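Local coordinates for protein RE68036p (Drosophila melanogaster, PDB 1SQH) that is of unknown function but is probably an acyltransferase of the GNAT superfamily, perhaps transferring acyl groups to glycine, at residues G121-N126 / N294-L299; Q148-F153 / W271-N276; I116-G121 / E137-R142; S94-Q99 / N126-F131. One frame throughout, in Å; residues are numbered along the deposited sequence.

Interactions 4, 1 and 2, in that order, follow one another across a single mixed sheet. Interaction 1 pairs strand 123-128 with the C-terminal strand 289-299, whose other side bonds strand 147-157 and so leads to interaction 2, centred about 11 Å away; Trp296 and Trp271 pack together at the joint. Interaction 4 shares Asn126 with interaction 1, their centres about 12 Å apart, where strands 91-96 and 123-128 part as central GNAT strands do. Interaction 3 shares Gly121 with interaction 1 and helix 129-141 with interaction 4, about 17 Å between centres and 6 Å between nearest atoms. The GNAT-type cofactor motif probably belongs to the C-terminal half; none of the four is a known binding site.

Interaction 1 (G121-N126 / N294-L299); sequences GALLTN and NEWIKL
Leu124 and Ile297 exchange the two central backbone hydrogen bonds, Leu124 N to Ile297 O and Ile297 N to Leu124 O, each 2.8 Å long. A third, from Leu299 N to Ala122 O (3.2 Å), carries the pairing to the end of the strand. Leu123 and Lys298 form the neighbouring non-hydrogen-bonded pair. These bonds tie strand 123-128 antiparallel to the C-terminal strand 289-299, so that the last strand of the chain is inserted into the sheet of the N-terminal half, consistent with a double GNAT-like fold. Among side-chain polar contacts, Lys298 stands out: its chain bends at chi2 (60°) and then runs extended, bringing NZ to a 2.6 Å hydrogen bond with Gly121 O. Gly121 suits this corner because its phi is positive and it has no CB to crowd the ammonium group. Its CA also meets Leu299 O at 2.9 Å, a C-H...O contact to a buried carbonyl that has no conventional partner. The apolar contacts divide between the two sheet faces. Leu124 and Ile297 meet through their CB atoms, 3.8 Å apart, beneath Val135 of helix 129-141. On the other face Leu123 CD2 reaches the edge of the Trp296 indole at CD1. Thr125 CA lies over that indole, 3.9 Å from the five-membered-ring centroid in a CH-pi contact, while Asn126 N rests above the same face. A broad flat side chain suits this place, since it blankets the backbone where the strand turns its corner.

Interaction 2 (Q148-F153 / W271-N276); sequences QPRQCF and WIVATN
Phe153 meets Ala274 because its CG is turned opposite its own carbonyl carbon (chi1 -66°), which places the ring beside the methyl group, while chi2 (-25°) turns one face towards it. Ala274 CB stands 3.5 Å above the plane, displaced towards the rim, and comes within 3.6 Å of CZ in a CH-pi contact; a small side chain fits so close an approach. Trp271 has a similar first torsion (chi1 -83°), and its indole reaches back across the neighbouring strand: the small Cys152 side chain packs by CB against CE3 at 3.7 Å, and CZ3 brings the ring edge to Cys152 O. Between the two aromatic groups the backbones are joined by Phe153 N to Ile272 O (2.8 Å) and by the longer Ile272 N to Phe153 O (3.2 Å). Ala274 N adds a bond to Gln151 O at 2.9 Å, just as the chain enters the type I turn from Val273 to Asn276. The two strand segments run antiparallel but splayed, their directions 136° apart, and their contact is confined to the end of segment 148-153. Asn276 then caps helix 277-286 by accepting from Ser279 N. Strand 268-273, this helix and strand 289-299 are consistent with the fifth strand, last helix and sixth strand of a GNAT domain; strand 147-157, from the other half, would occupy the seventh-strand position, as in an exchange of strands between two such domains.

Interaction 3 (I116-G121 / E137-R142); sequences IEWTQG and ELAVSR
Trp118 receives Leu138 and Arg142 of the segment 137-142 over one face of its indole: Leu138 CG sits 3.8 Å above the plane near the six-membered ring, and Arg142 CG over the five-membered ring. Leu138 CD2 touches Trp118 CH2 at 3.6 Å, while Ala139 CA approaches CE3 obliquely. The opposite face is covered from within the loop by Ile116 CG2, 3.6 Å above its centre. Bends at chi2 (-47°) and chi3 fold Arg142 back over the ring and bring NH2 within 3.4 Å of Trp118 CD1, with the guanidinium steeply inclined to the indole, at 68°. Further out, a type I turn from Glu117 to Gln120 projects Trp118 towards the helix, Leu299 of the central sheet packs against it, and Arg142 NH1 makes a weak hydrogen bond to Glu111 O at the end of helix 104-112. With no clear hydrogen bond between the two segments, adhesion is mainly apolar: the indole offers two broad faces, and arginine contributes its methylenes while its charged end reaches a backbone carbonyl.

Interaction 4 (S94-Q99 / N126-F131); sequences SFFSWQ and NVDLGF
Phe131 turns its edge towards the face of Phe96 in an offset edge-to-face pair, with centroids 5.8 Å apart and planes at 66°. Ser97 O lies at another part of the Phe131 edge, in its plane. Phe95 slides past Phe131 at an oblique 47°, CE1 meeting CD2 at 3.6 Å, while its CZ touches Val127 CG1. The parallel strands 91-96 and 123-128 of this beta-alpha-beta unit diverge here, the CA-CA spacing growing from 6.5 Å at Ser94-Asn126 to 7.8 Å at Phe96-Asp128, a splay like that between the central strands of GNAT domains; flat Phe side chains suit the widening gap. Where the strands begin to part, a side-chain bond spans them: Asn126 ND2 donates to Ser94 OG at 2.8 Å, the oxygen in the amide plane; Ser94 OG also bonds Tyr82 OH. Asp128, short enough for an N-cap, holds CG anti to its backbone N (chi1 -174°), which carries OD2 to Gly130 N (2.8 Å) and OD1 to the Phe96 edge, 3.9 Å from CE1.

Interaction 1 (G121-N126 / N294-L299)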
loop_
_atom_site.group_PDB
_atom_site.type_symbol
_atom_site.label_atom_id
_atom_site.label_comp_id
_atom_site.label_asym_id
_atom_site.label_seq_id
_atom_site.Cartn_x
_atom_site.Cartn_y
_atom_site.Cartn_z
ATOM N N GLY A 121 -9.908 16.269 -3.054
ATOM C CA GLY A 121 -8.640 15.625 -3.354
ATOM C C GLY A 121 -8.467 14.171 -2.943
ATOM O O GLY A 121 -7.342 13.734 -2.687
ATOM N N ALA A 122 -9.558 13.411 -2.887
ATOM C CA ALA A 122 -9.484 12.001 -2.491
ATOM C C ALA A 122 -8.601 11.177 -3.428
ATOM O O ALA A 122 -8.606 11.382 -4.642
ATOM C CB ALA A 122 -10.885 11.398 -2.443
ATOM N N LEU A 123 -7.848 10.237 -2.863
ATOM C CA LEU A 123 -6.979 9.382 -3.674
ATOM C C LEU A 123 -7.553 7.969 -3.815
ATOM O O LEU A 123 -7.811 7.285 -2.819
ATOM C CB LEU A 123 -5.585 9.310 -3.049
ATOM C CG LEU A 123 -4.588 8.346 -3.704
ATOM C CD1 LEU A 123 -4.313 8.774 -5.132
ATOM C CD2 LEU A 123 -3.291 8.315 -2.893
ATOM N N LEU A 124 -7.768 7.546 -5.053
ATOM C CA LEU A 124 -8.294 6.218 -5.339
ATOM C C LEU A 124 -7.095 5.279 -5.526
ATOM O O LEU A 124 -6.368 5.380 -6.519
ATOM C CB LEU A 124 -9.149 6.260 -6.615
ATOM C CG LEU A 124 -10.614 6.720 -6.499
ATOM C CD1 LEU A 124 -10.761 7.776 -5.416
ATOM C CD2 LEU A 124 -11.106 7.232 -7.853
ATOM N N THR A 125 -6.901 4.367 -4.573
ATOM C CA THR A 125 -5.763 3.433 -4.611
ATOM C C THR A 125 -6.058 2.039 -5.168
ATOM O O THR A 125 -7.164 1.507 -5.018
ATOM C CB THR A 125 -5.155 3.261 -3.197
ATOM O OG1 THR A 125 -6.113 2.629 -2.335
ATOM C CG2 THR A 125 -4.773 4.617 -2.610
ATOM N N ASN A 126 -5.048 1.443 -5.791
ATOM C CA ASN A 126 -5.161 0.101 -6.374
ATOM C C ASN A 126 -6.484 -0.172 -7.103
ATOM O O ASN A 126 -7.156 -1.170 -6.831
ATOM C CB ASN A 126 -4.919 -0.982 -5.294
ATOM C CG ASN A 126 -5.650 -0.699 -3.986
ATOM O OD1 ASN A 126 -5.187 0.101 -3.149
ATOM N ND2 ASN A 126 -6.800 -1.344 -3.800
ATOM N N ASN A 294 -2.722 -1.856 -12.003
ATOM C CA ASN A 294 -3.787 -1.090 -11.375
ATOM C C ASN A 294 -3.488 0.382 -11.527
ATOM O O ASN A 294 -2.371 0.764 -11.873
ATOM C CB ASN A 294 -3.856 -1.418 -9.883
ATOM C CG ASN A 294 -4.837 -2.533 -9.564
ATOM O OD1 ASN A 294 -5.191 -3.339 -10.430
ATOM N ND2 ASN A 294 -5.270 -2.595 -8.304
ATOM N N GLU A 295 -4.484 1.215 -11.267
ATOM C CA GLU A 295 -4.262 2.647 -11.349
ATOM C C GLU A 295 -4.440 3.300 -9.988
ATOM O O GLU A 295 -5.186 2.817 -9.138
ATOM C CB GLU A 295 -5.208 3.305 -12.371
ATOM C CG GLU A 295 -4.640 3.374 -13.785
ATOM C CD GLU A 295 -5.570 4.067 -14.774
ATOM O OE1 GLU A 295 -6.084 5.158 -14.459
ATOM O OE2 GLU A 295 -5.780 3.529 -15.878
ATOM N N TRP A 296 -3.690 4.373 -9.777
ATOM C CA TRP A 296 -3.792 5.167 -8.565
ATOM C C TRP A 296 -4.362 6.458 -9.145
ATOM O O TRP A 296 -3.711 7.128 -9.948
ATOM C CB TRP A 296 -2.418 5.403 -7.961
ATOM C CG TRP A 296 -2.205 4.676 -6.667
ATOM C CD1 TRP A 296 -2.160 5.226 -5.418
ATOM C CD2 TRP A 296 -1.998 3.265 -6.495
ATOM N NE1 TRP A 296 -1.934 4.248 -4.476
ATOM C CE2 TRP A 296 -1.831 3.036 -5.110
ATOM C CE3 TRP A 296 -1.938 2.173 -7.376
ATOM C CZ2 TRP A 296 -1.603 1.750 -4.581
ATOM C CZ3 TRP A 296 -1.711 0.888 -6.844
ATOM C CH2 TRP A 296 -1.546 0.697 -5.461
ATOM N N ILE A 297 -5.592 6.784 -8.775
ATOM C CA ILE A 297 -6.225 7.972 -9.321
ATOM C C ILE A 297 -6.331 9.095 -8.307
ATOM O O ILE A 297 -7.154 9.044 -7.392
ATOM C CB ILE A 297 -7.625 7.640 -9.848
ATOM C CG1 ILE A 297 -7.542 6.446 -10.811
ATOM C CG2 ILE A 297 -8.206 8.846 -10.545
ATOM C CD1 ILE A 297 -8.876 6.007 -11.393
ATOM N N LYS A 298 -5.483 10.103 -8.469
ATOM C CA LYS A 298 -5.490 11.251 -7.576
ATOM C C LYS A 298 -6.440 12.311 -8.131
ATOM O O LYS A 298 -6.240 12.816 -9.240
ATOM C CB LYS A 298 -4.073 11.817 -7.456
ATOM C CG LYS A 298 -3.957 13.155 -6.743
ATOM C CD LYS A 298 -4.464 13.110 -5.311
ATOM C CE LYS A 298 -4.231 14.456 -4.632
ATOM N NZ LYS A 298 -4.943 14.595 -3.331
ATOM N N LEU A 299 -7.485 12.618 -7.365
ATOM C CA LEU A 299 -8.465 13.635 -7.749
ATOM C C LEU A 299 -7.986 14.984 -7.214
ATOM O O LEU A 299 -7.650 15.097 -6.034
ATOM C CB LEU A 299 -9.835 13.302 -7.146
ATOM C CG LEU A 299 -10.783 12.361 -7.904
ATOM C CD1 LEU A 299 -10.017 11.227 -8.528
ATOM C CD2 LEU A 299 -11.848 11.842 -6.951
#

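Interaction 2 (Q148-F153 / W271-N276)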
loop_
_atom_site.group_PDB
_atom_site.type_symbol
_atom_site.label_atom_id
_atom_site.label_comp_id
_atom_site.label_asym_id
_atom_site.label_seq_id
_atom_site.Cartn_x
_atom_site.Cartn_y
_atom_site.Cartn_z
ATOM N N GLN A 148 -5.420 13.157 -11.928
ATOM C CA GLN A 148 -4.032 12.749 -12.163
ATOM C C GLN A 148 -3.906 11.239 -11.950
ATOM O O GLN A 148 -3.619 10.778 -10.848
ATOM C CB GLN A 148 -3.092 13.481 -11.196
ATOM C CG GLN A 148 -3.050 14.988 -11.384
ATOM C CD GLN A 148 -2.484 15.725 -10.176
ATOM O OE1 GLN A 148 -2.281 16.938 -10.222
ATOM N NE2 GLN A 148 -2.239 14.998 -9.090
ATOM N N PRO A 149 -4.137 10.452 -13.003
ATOM C CA PRO A 149 -4.034 9.000 -12.862
ATOM C C PRO A 149 -2.645 8.493 -13.235
ATOM O O PRO A 149 -1.934 9.138 -14.010
ATOM C CB PRO A 149 -5.105 8.499 -13.828
ATOM C CG PRO A 149 -4.957 9.463 -14.966
ATOM C CD PRO A 149 -4.777 10.814 -14.284
ATOM N N ARG A 150 -2.252 7.352 -12.678
ATOM C CA ARG A 150 -0.959 6.763 -13.014
ATOM C C ARG A 150 -1.035 5.253 -12.904
ATOM O O ARG A 150 -1.645 4.716 -11.982
ATOM C CB ARG A 150 0.160 7.302 -12.112
ATOM C CG ARG A 150 -0.017 7.039 -10.630
ATOM C CD ARG A 150 1.037 7.792 -9.833
ATOM N NE ARG A 150 0.602 8.052 -8.461
ATOM C CZ ARG A 150 0.833 7.242 -7.434
ATOM N NH1 ARG A 150 1.504 6.110 -7.617
ATOM N NH2 ARG A 150 0.397 7.575 -6.227
ATOM N N GLN A 151 -0.419 4.573 -13.862
ATOM C CA GLN A 151 -0.418 3.117 -13.884
ATOM C C GLN A 151 0.689 2.527 -13.015
ATOM O O GLN A 151 1.843 2.958 -13.062
ATOM C CB GLN A 151 -0.265 2.624 -15.317
ATOM C CG GLN A 151 -1.350 3.133 -16.249
ATOM C CD GLN A 151 -2.039 2.016 -17.024
ATOM O OE1 GLN A 151 -1.383 1.181 -17.665
ATOM N NE2 GLN A 151 -3.365 2.000 -16.972
ATOM N N CYS A 152 0.321 1.531 -12.220
ATOM C CA CYS A 152 1.274 0.877 -11.343
ATOM C C CYS A 152 1.286 -0.630 -11.582
ATOM O O CYS A 152 0.241 -1.236 -11.831
ATOM C CB CYS A 152 0.922 1.177 -9.885
ATOM S SG CYS A 152 0.872 2.949 -9.519
ATOM N N PHE A 153 2.474 -1.229 -11.541
ATOM C CA PHE A 153 2.579 -2.671 -11.723
ATOM C C PHE A 153 2.609 -3.333 -10.352
ATOM O O PHE A 153 3.333 -2.887 -9.447
ATOM C CB PHE A 153 3.862 -3.073 -12.475
ATOM C CG PHE A 153 3.925 -2.604 -13.908
ATOM C CD1 PHE A 153 2.761 -2.348 -14.637
ATOM C CD2 PHE A 153 5.162 -2.444 -14.542
ATOM C CE1 PHE A 153 2.829 -1.940 -15.975
ATOM C CE2 PHE A 153 5.242 -2.038 -15.878
ATOM C CZ PHE A 153 4.067 -1.785 -16.591
ATOM N N TRP A 271 4.513 -2.292 -5.320
ATOM C CA TRP A 271 3.776 -1.451 -6.245
ATOM C C TRP A 271 4.753 -0.434 -6.824
ATOM O O TRP A 271 5.330 0.358 -6.087
ATOM C CB TRP A 271 2.659 -0.714 -5.511
ATOM C CG TRP A 271 1.406 -1.518 -5.335
ATOM C CD1 TRP A 271 0.830 -1.896 -4.154
ATOM C CD2 TRP A 271 0.535 -1.977 -6.374
ATOM N NE1 TRP A 271 -0.357 -2.555 -4.393
ATOM C CE2 TRP A 271 -0.559 -2.619 -5.749
ATOM C CE3 TRP A 271 0.571 -1.902 -7.774
ATOM C CZ2 TRP A 271 -1.613 -3.185 -6.483
ATOM C CZ3 TRP A 271 -0.473 -2.463 -8.500
ATOM C CH2 TRP A 271 -1.553 -3.096 -7.851
ATOM N N ILE A 272 4.952 -0.455 -8.136
ATOM C CA ILE A 272 5.867 0.496 -8.758
ATOM C C ILE A 272 5.215 1.168 -9.955
ATOM O O ILE A 272 4.382 0.566 -10.641
ATOM C CB ILE A 272 7.185 -0.179 -9.248
ATOM C CG1 ILE A 272 6.890 -1.155 -10.380
ATOM C CG2 ILE A 272 7.881 -0.881 -8.092
ATOM C CD1 ILE A 272 8.142 -1.652 -11.120
ATOM N N VAL A 273 5.598 2.419 -10.195
ATOM C CA VAL A 273 5.087 3.183 -11.326
ATOM C C VAL A 273 5.531 2.458 -12.586
ATOM O O VAL A 273 6.666 2.005 -12.671
ATOM C CB VAL A 273 5.645 4.616 -11.311
ATOM C CG1 VAL A 273 5.268 5.334 -12.590
ATOM C CG2 VAL A 273 5.081 5.360 -10.115
ATOM N N ALA A 274 4.635 2.348 -13.562
ATOM C CA ALA A 274 4.927 1.622 -14.796
ATOM C C ALA A 274 6.175 2.083 -15.534
ATOM O O ALA A 274 6.779 1.313 -16.276
ATOM C CB ALA A 274 3.711 1.674 -15.735
ATOM N N THR A 275 6.561 3.334 -15.323
ATOM C CA THR A 275 7.725 3.891 -15.988
ATOM C C THR A 275 9.000 3.727 -15.165
ATOM O O THR A 275 10.082 4.124 -15.596
ATOM C CB THR A 275 7.509 5.372 -16.271
ATOM O OG1 THR A 275 7.313 6.056 -15.033
ATOM C CG2 THR A 275 6.290 5.572 -17.137
ATOM N N ASN A 276 8.881 3.151 -13.974
ATOM C CA ASN A 276 10.058 2.945 -13.141
ATOM C C ASN A 276 10.748 1.673 -13.653
ATOM O O ASN A 276 10.802 0.643 -12.963
ATOM C CB ASN A 276 9.646 2.769 -11.685
ATOM C CG ASN A 276 10.804 2.938 -10.740
ATOM O OD1 ASN A 276 11.955 2.679 -11.100
ATOM N ND2 ASN A 276 10.515 3.365 -9.520
#

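Interaction 3 (I116-G121 / E137-R142)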
loop_
_atom_site.group_PDB
_atom_site.type_symbol
_atom_site.label_atom_id
_atom_site.label_comp_id
_atom_site.label_asym_id
_atom_site.label_seq_id
_atom_site.Cartn_x
_atom_site.Cartn_y
_atom_site.Cartn_z
ATOM N N ILE A 116 -17.319 9.621 0.526
ATOM C CA ILE A 116 -16.142 9.854 -0.307
ATOM C C ILE A 116 -15.996 11.332 -0.662
ATOM O O ILE A 116 -16.957 11.986 -1.064
ATOM C CB ILE A 116 -16.217 9.027 -1.610
ATOM C CG1 ILE A 116 -16.178 7.533 -1.282
ATOM C CG2 ILE A 116 -15.071 9.391 -2.518
ATOM C CD1 ILE A 116 -16.277 6.630 -2.490
ATOM N N GLU A 117 -14.783 11.852 -0.522
ATOM C CA GLU A 117 -14.514 13.259 -0.796
ATOM C C GLU A 117 -14.060 13.500 -2.239
ATOM O O GLU A 117 -12.912 13.859 -2.502
ATOM C CB GLU A 117 -13.482 13.756 0.218
ATOM C CG GLU A 117 -13.839 13.307 1.633
ATOM C CD GLU A 117 -12.849 13.763 2.681
ATOM O OE1 GLU A 117 -11.703 14.090 2.310
ATOM O OE2 GLU A 117 -13.207 13.776 3.881
ATOM N N TRP A 118 -14.993 13.301 -3.166
ATOM C CA TRP A 118 -14.753 13.470 -4.597
ATOM C C TRP A 118 -14.183 14.826 -4.949
ATOM O O TRP A 118 -13.436 14.963 -5.914
ATOM C CB TRP A 118 -16.058 13.315 -5.385
ATOM C CG TRP A 118 -16.741 12.003 -5.220
ATOM C CD1 TRP A 118 -17.876 11.755 -4.514
ATOM C CD2 TRP A 118 -16.337 10.756 -5.788
ATOM N NE1 TRP A 118 -18.211 10.426 -4.608
ATOM C CE2 TRP A 118 -17.281 9.790 -5.384
ATOM C CE3 TRP A 118 -15.263 10.360 -6.600
ATOM C CZ2 TRP A 118 -17.188 8.449 -5.765
ATOM C CZ3 TRP A 118 -15.170 9.025 -6.980
ATOM C CH2 TRP A 118 -16.130 8.087 -6.560
ATOM N N THR A 119 -14.565 15.828 -4.168
ATOM C CA THR A 119 -14.158 17.204 -4.397
ATOM C C THR A 119 -13.005 17.697 -3.535
ATOM O O THR A 119 -12.448 18.771 -3.784
ATOM C CB THR A 119 -15.380 18.122 -4.188
ATOM O OG1 THR A 119 -16.250 18.008 -5.322
ATOM C CG2 THR A 119 -14.963 19.569 -3.981
ATOM N N GLN A 120 -12.631 16.908 -2.534
ATOM C CA GLN A 120 -11.568 17.309 -1.620
ATOM C C GLN A 120 -10.225 16.613 -1.810
ATOM O O GLN A 120 -9.494 16.396 -0.841
ATOM C CB GLN A 120 -12.047 17.128 -0.179
ATOM C CG GLN A 120 -13.134 18.116 0.229
ATOM C CD GLN A 120 -13.818 17.725 1.520
ATOM O OE1 GLN A 120 -14.656 16.820 1.544
ATOM N NE2 GLN A 120 -13.455 18.397 2.609
ATOM N N GLY A 121 -9.908 16.269 -3.054
ATOM C CA GLY A 121 -8.640 15.625 -3.354
ATOM C C GLY A 121 -8.467 14.171 -2.943
ATOM O O GLY A 121 -7.342 13.734 -2.687
ATOM N N GLU A 137 -15.506 8.954 -14.625
ATOM C CA GLU A 137 -16.717 9.623 -15.106
ATOM C C GLU A 137 -17.507 10.095 -13.889
ATOM O O GLU A 137 -17.993 11.229 -13.835
ATOM C CB GLU A 137 -17.563 8.654 -15.932
ATOM C CG GLU A 137 -16.901 8.168 -17.220
ATOM C CD GLU A 137 -17.693 7.053 -17.898
ATOM O OE1 GLU A 137 -18.897 7.264 -18.184
ATOM O OE2 GLU A 137 -17.115 5.965 -18.142
ATOM N N LEU A 138 -17.613 9.215 -12.902
ATOM C CA LEU A 138 -18.309 9.520 -11.664
ATOM C C LEU A 138 -17.664 10.730 -10.999
ATOM O O LEU A 138 -18.350 11.667 -10.598
ATOM C CB LEU A 138 -18.251 8.309 -10.727
ATOM C CG LEU A 138 -18.832 8.443 -9.320
ATOM C CD1 LEU A 138 -20.235 9.044 -9.383
ATOM C CD2 LEU A 138 -18.863 7.070 -8.669
ATOM N N ALA A 139 -16.339 10.712 -10.886
ATOM C CA ALA A 139 -15.617 11.823 -10.266
ATOM C C ALA A 139 -16.013 13.143 -10.913
ATOM O O ALA A 139 -16.219 14.147 -10.228
ATOM C CB ALA A 139 -14.116 11.616 -10.404
ATOM N N VAL A 140 -16.111 13.129 -12.239
ATOM C CA VAL A 140 -16.481 14.316 -12.993
ATOM C C VAL A 140 -17.936 14.686 -12.722
ATOM O O VAL A 140 -18.260 15.864 -12.540
ATOM C CB VAL A 140 -16.281 14.096 -14.505
ATOM C CG1 VAL A 140 -16.755 15.318 -15.283
ATOM C CG2 VAL A 140 -14.812 13.828 -14.786
ATOM N N SER A 141 -18.804 13.680 -12.674
ATOM C CA SER A 141 -20.219 13.922 -12.417
ATOM C C SER A 141 -20.423 14.504 -11.019
ATOM O O SER A 141 -21.522 14.946 -10.675
ATOM C CB SER A 141 -21.024 12.623 -12.534
ATOM O OG SER A 141 -21.111 11.972 -11.276
ATOM N N ARG A 142 -19.368 14.501 -10.213
ATOM C CA ARG A 142 -19.468 15.026 -8.860
ATOM C C ARG A 142 -18.676 16.301 -8.655
ATOM O O ARG A 142 -18.472 16.733 -7.522
ATOM C CB ARG A 142 -19.021 13.976 -7.850
ATOM C CG ARG A 142 -19.784 12.668 -7.955
ATOM C CD ARG A 142 -21.286 12.908 -8.055
ATOM N NE ARG A 142 -22.045 11.846 -7.407
ATOM C CZ ARG A 142 -21.960 11.564 -6.110
ATOM N NH1 ARG A 142 -22.683 10.579 -5.600
ATOM N NH2 ARG A 142 -21.155 12.269 -5.321
#

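Interaction 4 (S94-Q99 / N126-F131)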
loop_
_atom_site.group_PDB
_atom_site.type_symbol
_atom_site.label_atom_id
_atom_site.label_comp_id
_atom_site.label_asym_id
_atom_site.label_seq_id
_atom_site.Cartn_x
_atom_site.Cartn_y
_atom_site.Cartn_z
ATOM N N SER A 94 -10.238 2.483 -1.430
ATOM C CA SER A 94 -9.952 1.210 -2.084
ATOM C C SER A 94 -11.292 0.502 -2.188
ATOM O O SER A 94 -12.152 0.676 -1.326
ATOM C CB SER A 94 -8.997 0.351 -1.248
ATOM O OG SER A 94 -8.815 -0.920 -1.856
ATOM N N PHE A 95 -11.477 -0.288 -3.236
ATOM C CA PHE A 95 -12.729 -1.007 -3.402
ATOM C C PHE A 95 -12.626 -2.130 -4.423
ATOM O O PHE A 95 -11.778 -2.108 -5.316
ATOM C CB PHE A 95 -13.839 -0.038 -3.815
ATOM C CG PHE A 95 -13.557 0.696 -5.096
ATOM C CD1 PHE A 95 -13.772 0.089 -6.329
ATOM C CD2 PHE A 95 -13.051 1.995 -5.068
ATOM C CE1 PHE A 95 -13.492 0.770 -7.522
ATOM C CE2 PHE A 95 -12.770 2.679 -6.253
ATOM C CZ PHE A 95 -12.990 2.062 -7.478
ATOM N N PHE A 96 -13.503 -3.115 -4.269
ATOM C CA PHE A 96 -13.556 -4.248 -5.170
ATOM C C PHE A 96 -14.848 -5.018 -4.974
ATOM O O PHE A 96 -15.563 -4.830 -3.997
ATOM C CB PHE A 96 -12.385 -5.217 -4.945
ATOM C CG PHE A 96 -12.142 -6.128 -6.116
ATOM C CD1 PHE A 96 -11.442 -5.666 -7.228
ATOM C CD2 PHE A 96 -12.699 -7.409 -6.158
ATOM C CE1 PHE A 96 -11.296 -6.459 -8.372
ATOM C CE2 PHE A 96 -12.568 -8.216 -7.291
ATOM C CZ PHE A 96 -11.864 -7.738 -8.403
ATOM N N SER A 97 -15.127 -5.883 -5.933
ATOM C CA SER A 97 -16.286 -6.758 -5.918
ATOM C C SER A 97 -16.104 -7.637 -7.136
ATOM O O SER A 97 -15.529 -7.197 -8.134
ATOM C CB SER A 97 -17.597 -5.975 -6.046
ATOM O OG SER A 97 -18.687 -6.886 -6.102
ATOM N N TRP A 98 -16.564 -8.879 -7.062
ATOM C CA TRP A 98 -16.416 -9.757 -8.206
ATOM C C TRP A 98 -17.742 -10.139 -8.836
ATOM O O TRP A 98 -17.858 -11.193 -9.456
ATOM C CB TRP A 98 -15.600 -11.004 -7.833
ATOM C CG TRP A 98 -16.159 -11.861 -6.732
ATOM C CD1 TRP A 98 -17.226 -12.703 -6.806
ATOM C CD2 TRP A 98 -15.628 -11.999 -5.410
ATOM N NE1 TRP A 98 -17.394 -13.364 -5.613
ATOM C CE2 TRP A 98 -16.426 -12.949 -4.738
ATOM C CE3 TRP A 98 -14.548 -11.411 -4.728
ATOM C CZ2 TRP A 98 -16.182 -13.330 -3.411
ATOM C CZ3 TRP A 98 -14.305 -11.794 -3.404
ATOM C CH2 TRP A 98 -15.124 -12.745 -2.763
ATOM N N GLN A 99 -18.739 -9.274 -8.683
ATOM C CA GLN A 99 -20.041 -9.526 -9.277
ATOM C C GLN A 99 -19.803 -9.567 -10.790
ATOM O O GLN A 99 -19.334 -8.596 -11.378
ATOM C CB GLN A 99 -21.020 -8.412 -8.903
ATOM C CG GLN A 99 -22.470 -8.773 -9.170
ATOM C CD GLN A 99 -23.439 -7.758 -8.607
ATOM O OE1 GLN A 99 -24.643 -7.981 -8.614
ATOM N NE2 GLN A 99 -22.918 -6.632 -8.119
ATOM N N ASN A 126 -5.048 1.443 -5.791
ATOM C CA ASN A 126 -5.161 0.101 -6.374
ATOM C C ASN A 126 -6.484 -0.172 -7.103
ATOM O O ASN A 126 -7.156 -1.170 -6.831
ATOM C CB ASN A 126 -4.919 -0.982 -5.294
ATOM C CG ASN A 126 -5.650 -0.699 -3.986
ATOM O OD1 ASN A 126 -5.187 0.101 -3.149
ATOM N ND2 ASN A 126 -6.800 -1.344 -3.800
ATOM N N VAL A 127 -6.834 0.700 -8.048
ATOM C CA VAL A 127 -8.074 0.562 -8.813
ATOM C C VAL A 127 -7.917 -0.404 -9.974
ATOM O O VAL A 127 -7.006 -0.252 -10.794
ATOM C CB VAL A 127 -8.546 1.909 -9.415
ATOM C CG1 VAL A 127 -9.949 1.745 -9.987
ATOM C CG2 VAL A 127 -8.501 3.006 -8.367
ATOM N N ASP A 128 -8.814 -1.386 -10.039
ATOM C CA ASP A 128 -8.791 -2.385 -11.105
ATOM C C ASP A 128 -9.012 -1.688 -12.444
ATOM O O ASP A 128 -9.787 -0.728 -12.532
ATOM C CB ASP A 128 -9.893 -3.419 -10.877
ATOM C CG ASP A 128 -9.833 -4.560 -11.863
ATOM O OD1 ASP A 128 -9.206 -5.595 -11.544
ATOM O OD2 ASP A 128 -10.402 -4.415 -12.965
ATOM N N LEU A 129 -8.337 -2.161 -13.484
ATOM C CA LEU A 129 -8.474 -1.549 -14.803
ATOM C C LEU A 129 -9.921 -1.497 -15.299
ATOM O O LEU A 129 -10.275 -0.635 -16.100
ATOM C CB LEU A 129 -7.607 -2.295 -15.819
ATOM C CG LEU A 129 -6.109 -2.180 -15.533
ATOM C CD1 LEU A 129 -5.315 -3.040 -16.506
ATOM C CD2 LEU A 129 -5.692 -0.718 -15.629
ATOM N N GLY A 130 -10.754 -2.410 -14.814
ATOM C CA GLY A 130 -12.135 -2.434 -15.252
ATOM C C GLY A 130 -13.034 -1.433 -14.555
ATOM O O GLY A 130 -14.202 -1.294 -14.921
ATOM N N PHE A 131 -12.503 -0.746 -13.547
ATOM C CA PHE A 131 -13.281 0.242 -12.808
ATOM C C PHE A 131 -12.774 1.650 -13.087
ATOM O O PHE A 131 -13.456 2.629 -12.785
ATOM C CB PHE A 131 -13.191 0.018 -11.287
ATOM C CG PHE A 131 -13.691 -1.321 -10.818
ATOM C CD1 PHE A 131 -14.847 -1.887 -11.352
ATOM C CD2 PHE A 131 -13.025 -1.995 -9.795
ATOM C CE1 PHE A 131 -15.342 -3.120 -10.868
ATOM C CE2 PHE A 131 -13.505 -3.221 -9.300
ATOM C CZ PHE A 131 -14.665 -3.784 -9.839
#